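PDB 5MTW: SecB-like chaperone Rv1957 from Mycobacterium tuberculosis, which acts as the chaperone of a type II toxin-antitoxin-chaperone system, prevents aggregation of the antitoxin HigA1 and is required for neutralization of the toxin HigB1. Local coordinates for residues R42-A47 with L155-L160. Sequence-based numbering, arbitrary orientation.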
ATOM      1  N   ARG A  42       2.364  -3.951  22.974  1.00 26.13           N
ATOM      2  CA  ARG A  42       2.322  -5.279  23.645  1.00 31.44           C
ATOM      3  C   ARG A  42       2.081  -6.318  22.549  1.00 35.33           C
ATOM      4  O   ARG A  42       1.635  -5.966  21.419  1.00 30.88           O
ATOM      5  CB  ARG A  42       1.182  -5.345  24.722  1.00 29.98           C
ATOM      6  N   ALA A  43       2.336  -7.593  22.849  1.00 37.47           N
ATOM      7  CA  ALA A  43       1.997  -8.685  21.915  1.00 36.50           C
ATOM      8  C   ALA A  43       0.455  -8.894  21.716  1.00 33.55           C
ATOM      9  O   ALA A  43      -0.318  -8.827  22.661  1.00 40.92           O
ATOM     10  CB  ALA A  43       2.666 -10.002  22.390  1.00 37.49           C
ATOM     11  N   PRO A  44      -0.006  -9.183  20.479  1.00 31.26           N
ATOM     12  CA  PRO A  44      -1.393  -9.543  20.332  1.00 33.37           C
ATOM     13  C   PRO A  44      -1.588 -10.983  20.850  1.00 38.35           C
ATOM     14  O   PRO A  44      -0.606 -11.687  20.948  1.00 32.13           O
ATOM     15  CB  PRO A  44      -1.620  -9.450  18.805  1.00 33.27           C
ATOM     16  CG  PRO A  44      -0.273  -9.699  18.213  1.00 31.47           C
ATOM     17  CD  PRO A  44       0.694  -9.100  19.185  1.00 30.45           C
ATOM     18  N   LYS A  45      -2.824 -11.391  21.187  1.00 37.77           N
ATOM     19  CA  LYS A  45      -3.142 -12.766  21.668  1.00 40.12           C
ATOM     20  C   LYS A  45      -4.421 -13.267  21.037  1.00 41.67           C
ATOM     21  O   LYS A  45      -5.474 -13.261  21.669  1.00 47.63           O
ATOM     22  CB  LYS A  45      -3.330 -12.753  23.166  1.00 42.33           C
ATOM     23  CG  LYS A  45      -2.045 -12.470  23.895  1.00 40.07           C
ATOM     24  CD  LYS A  45      -2.303 -11.945  25.299  1.00 43.50           C
ATOM     25  CE  LYS A  45      -1.039 -12.015  26.116  1.00 47.50           C
ATOM     26  NZ  LYS A  45      -1.249 -11.207  27.352  1.00 51.15           N
ATOM     27  N   PRO A  46      -4.358 -13.631  19.746  1.00 48.11           N
ATOM     28  CA  PRO A  46      -5.574 -14.042  19.017  1.00 51.07           C
ATOM     29  C   PRO A  46      -6.398 -15.088  19.802  1.00 56.55           C
ATOM     30  O   PRO A  46      -7.634 -14.941  19.969  1.00 48.20           O
ATOM     31  CB  PRO A  46      -5.019 -14.615  17.709  1.00 51.54           C
ATOM     32  CG  PRO A  46      -3.670 -13.978  17.528  1.00 48.14           C
ATOM     33  CD  PRO A  46      -3.170 -13.518  18.870  1.00 48.13           C
ATOM     34  N   ALA A  47      -5.690 -16.093  20.326  1.00 57.86           N
ATOM     35  CA  ALA A  47      -6.300 -17.197  21.058  1.00 60.02           C
ATOM     36  C   ALA A  47      -7.031 -16.741  22.324  1.00 61.16           C
ATOM     37  O   ALA A  47      -8.064 -17.292  22.657  1.00 71.45           O
ATOM     38  CB  ALA A  47      -5.244 -18.232  21.386  1.00 60.48           C
ATOM     39  N   LEU A 155       3.270  -3.124  11.466  1.00 15.46           N
ATOM     40  CA  LEU A 155       3.526  -3.285  12.921  1.00 18.00           C
ATOM     41  C   LEU A 155       3.668  -4.773  13.322  1.00 17.64           C
ATOM     42  O   LEU A 155       3.949  -5.050  14.432  1.00 15.88           O
ATOM     43  CB  LEU A 155       2.378  -2.705  13.751  1.00 20.12           C
ATOM     44  CG  LEU A 155       2.150  -1.253  13.500  1.00 21.04           C
ATOM     45  CD1 LEU A 155       0.795  -0.690  14.065  1.00 22.27           C
ATOM     46  CD2 LEU A 155       3.320  -0.405  14.048  1.00 20.02           C
ATOM     47  N   ALA A 156       3.465  -5.693  12.367  1.00 17.19           N
ATOM     48  CA  ALA A 156       3.624  -7.113  12.575  1.00 19.94           C
ATOM     49  C   ALA A 156       2.483  -7.690  13.399  1.00 21.02           C
ATOM     50  O   ALA A 156       2.640  -8.732  14.012  1.00 19.52           O
ATOM     51  CB  ALA A 156       5.006  -7.466  13.192  1.00 21.23           C
ATOM     52  N   LEU A 157       1.326  -7.013  13.349  1.00 18.96           N
ATOM     53  CA  LEU A 157       0.132  -7.483  13.966  1.00 20.01           C
ATOM     54  C   LEU A 157      -0.586  -8.406  12.958  1.00 20.69           C
ATOM     55  O   LEU A 157      -0.357  -8.297  11.760  1.00 15.53           O
ATOM     56  CB  LEU A 157      -0.780  -6.334  14.352  1.00 20.54           C
ATOM     57  CG  LEU A 157      -0.129  -5.364  15.315  1.00 23.65           C
ATOM     58  CD1 LEU A 157      -1.010  -4.171  15.602  1.00 26.02           C
ATOM     59  CD2 LEU A 157       0.199  -6.090  16.607  1.00 25.35           C
ATOM     60  N   PRO A 158      -1.501  -9.231  13.440  1.00 22.67           N
ATOM     61  CA  PRO A 158      -2.390  -9.927  12.479  1.00 22.03           C
ATOM     62  C   PRO A 158      -3.018  -8.831  11.639  1.00 22.96           C
ATOM     63  O   PRO A 158      -3.545  -7.853  12.183  1.00 18.16           O
ATOM     64  CB  PRO A 158      -3.427 -10.577  13.383  1.00 24.52           C
ATOM     65  CG  PRO A 158      -2.587 -10.866  14.594  1.00 23.59           C
ATOM     66  CD  PRO A 158      -1.845  -9.608  14.833  1.00 23.91           C
ATOM     67  N   PRO A 159      -3.020  -9.004  10.328  1.00 23.19           N
ATOM     68  CA  PRO A 159      -3.601  -7.959   9.452  1.00 22.97           C
ATOM     69  C   PRO A 159      -5.102  -7.751   9.688  1.00 23.23           C
ATOM     70  O   PRO A 159      -5.863  -8.705   9.732  1.00 21.89           O
ATOM     71  CB  PRO A 159      -3.259  -8.460   8.044  1.00 23.51           C
ATOM     72  CG  PRO A 159      -2.025  -9.271   8.245  1.00 25.59           C
ATOM     73  CD  PRO A 159      -2.301 -10.036   9.541  1.00 26.65           C
ATOM     74  N   LEU A 160      -5.466  -6.502  10.014  1.00 18.22           N
ATOM     75  CA  LEU A 160      -6.822  -6.123  10.205  1.00 22.02           C
ATOM     76  C   LEU A 160      -7.432  -5.641   8.889  1.00 21.58           C
ATOM     77  O   LEU A 160      -6.985  -4.624   8.312  1.00 17.67           O
ATOM     78  CB  LEU A 160      -6.940  -4.945  11.155  1.00 18.65           C
ATOM     79  CG  LEU A 160      -8.366  -4.445  11.372  1.00 22.20           C
ATOM     80  CD1 LEU A 160      -9.231  -5.643  11.742  1.00 21.93           C
ATOM     81  CD2 LEU A 160      -8.362  -3.523  12.539  1.00 23.50           C
TER
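In this SecB-like fold, the loop between strands 26-40 and 50-62 meets the loop that follows the long helix 125-154 at Pro-44, which sets its ring against Leu-157 and Pro-158. Its CG is the atom that reaches farthest in, 3.7 Å from Pro-158 CD and 4.0 Å from Leu-157 CD2. The two proline rings meet at a slant. Leu-157 gets there by its side chain: CG sits anti to the carbonyl carbon (chi1 -59°), and with CD1 anti to CA (chi2 175°), the other branch, CD2, is the one that meets CG and CD of Pro-44. Farther along, Pro-46 makes a looser approach, its CG 4.4 Å from Pro-158 CG. Everything across this junction is apolar; Ala-43 O takes a hydrogen bond from Asn-82 ND2 on strand 69-82. Leu-50 extends the patch by touching both Pro-44 and Pro-158. A Schellman motif with Ala-156 at positive phi ends the helix and turns the chain into this loop. The bound ChAD peptide of the antitoxin HigA1 packs on Pro-46, Leu-157 and Pro-158, and an aromatic side chain of it hydrogen-bonds to Pro-158 O; these three residues belong to a largely apolar client-binding surface, as expected of a SecB-type chaperone.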